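Local coordinates for heme utilization carrier protein (Escherichia coli O157:H7, PDB 6U9J) that probably carries heme, or the anaerobilin released by anaerobic heme degradation, through the cytosol, at residues W48-V51 and C52-N56. Sequence-based numbering, arbitrary orientation.
Sequences WDTV and CEWGN
Trp54 lays its indole back over the last turn of helix 44-51, and one face of the ring receives Val51 and the backbone of Thr50. Val51 CA sits 3.9 Å from the centroid of the five-membered ring of Trp54 and 15° off its normal, a CH-pi contact. Trp54 reaches this place because its CG stands anti to its own carbonyl carbon (chi1 -72°), which swings the indole back toward the helix. Side-chain methyls of Val51 and Thr50 meet different parts of the indole: Val51 CG2 touches CZ3 of the six-membered ring of Trp54 at 3.8 Å, while Thr50 CG2 lies 3.6 Å from NE1 of Trp54, in the five-membered ring. Cys52 SG reaches back one helical turn to Trp48, 3.6 Å from its CD1, and meets that ring obliquely in a sulfur-aromatic contact. Beneath the side chains the helix unwinds in steps: Cys52 N still bonds to Trp48 O, four residues back, but Glu53 N turns to Thr50 O and Trp54 N to Val51 O (3.0 Å, 165° at the hydrogen). A water donates to both Val51 O and Gly55 O. Helix 144-157 packs against Trp54 through Ala149, Phe150 and Leu153. The whole is a helix C-terminus running into a type I beta turn, Val51 to Trp54, leading to strand 56-62 of the ChuX/HutX fold.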
# COMPACT_ATOMS: atom_id res chain seq x y z
N TRP A 48 15.89 -5.87 6.10
CA TRP A 48 14.73 -5.46 6.87
C TRP A 48 15.10 -5.19 8.32
O TRP A 48 14.79 -4.12 8.86
CB TRP A 48 13.62 -6.52 6.78
CG TRP A 48 12.31 -5.99 7.28
CD1 TRP A 48 11.88 -5.93 8.57
CD2 TRP A 48 11.30 -5.35 6.50
NE1 TRP A 48 10.65 -5.31 8.64
CE2 TRP A 48 10.26 -4.97 7.37
CE3 TRP A 48 11.17 -5.08 5.13
CZ2 TRP A 48 9.11 -4.31 6.93
CZ3 TRP A 48 10.03 -4.44 4.69
CH2 TRP A 48 9.01 -4.06 5.58
N ASP A 49 15.77 -6.15 8.97
CA ASP A 49 16.11 -6.01 10.38
C ASP A 49 17.05 -4.82 10.63
O ASP A 49 17.01 -4.22 11.71
CB ASP A 49 16.73 -7.30 10.89
CG ASP A 49 15.73 -8.45 10.99
OD1 ASP A 49 14.51 -8.21 10.82
OD2 ASP A 49 16.17 -9.59 11.21
N THR A 50 17.89 -4.48 9.65
CA THR A 50 18.78 -3.33 9.79
C THR A 50 18.00 -2.02 9.76
O THR A 50 18.20 -1.16 10.62
CB THR A 50 19.85 -3.37 8.70
OG1 THR A 50 20.68 -4.52 8.89
CG2 THR A 50 20.74 -2.13 8.75
N VAL A 51 17.07 -1.88 8.81
CA VAL A 51 16.30 -0.64 8.68
C VAL A 51 15.42 -0.42 9.90
O VAL A 51 15.12 0.73 10.27
CB VAL A 51 15.48 -0.67 7.37
CG1 VAL A 51 14.60 0.58 7.20
CG2 VAL A 51 16.41 -0.82 6.18
N CYS A 52 14.99 -1.50 10.55
CA CYS A 52 14.18 -1.40 11.75
C CYS A 52 14.87 -0.62 12.87
O CYS A 52 14.21 -0.21 13.83
CB CYS A 52 13.82 -2.79 12.27
SG CYS A 52 12.53 -3.64 11.32
N GLU A 53 16.19 -0.41 12.76
CA GLU A 53 16.92 0.29 13.80
C GLU A 53 17.17 1.76 13.47
O GLU A 53 17.73 2.47 14.31
CB GLU A 53 18.26 -0.40 14.04
CG GLU A 53 18.08 -1.86 14.42
CD GLU A 53 19.39 -2.53 14.77
OE1 GLU A 53 19.48 -3.11 15.88
OE2 GLU A 53 20.31 -2.49 13.93
N TRP A 54 16.75 2.23 12.30
CA TRP A 54 17.20 3.52 11.78
C TRP A 54 16.35 4.70 12.22
O TRP A 54 16.71 5.85 11.92
CB TRP A 54 17.21 3.48 10.25
CG TRP A 54 18.30 2.66 9.65
CD1 TRP A 54 19.29 1.99 10.31
CD2 TRP A 54 18.52 2.45 8.25
NE1 TRP A 54 20.11 1.36 9.40
CE2 TRP A 54 19.66 1.62 8.13
CE3 TRP A 54 17.86 2.88 7.09
CZ2 TRP A 54 20.15 1.22 6.89
CZ3 TRP A 54 18.35 2.46 5.85
CH2 TRP A 54 19.49 1.64 5.77
N GLY A 55 15.23 4.47 12.90
CA GLY A 55 14.32 5.57 13.21
C GLY A 55 13.24 5.78 12.17
O GLY A 55 12.83 4.82 11.50
N ASN A 56 12.77 7.01 12.00
CA ASN A 56 11.63 7.23 11.11
C ASN A 56 12.07 7.16 9.65
O ASN A 56 12.92 7.93 9.19
CB ASN A 56 10.98 8.58 11.41
CG ASN A 56 10.37 8.63 12.80
OD1 ASN A 56 9.64 7.73 13.21
ND2 ASN A 56 10.67 9.70 13.54
O HOH W 1 12.94 2.09 11.24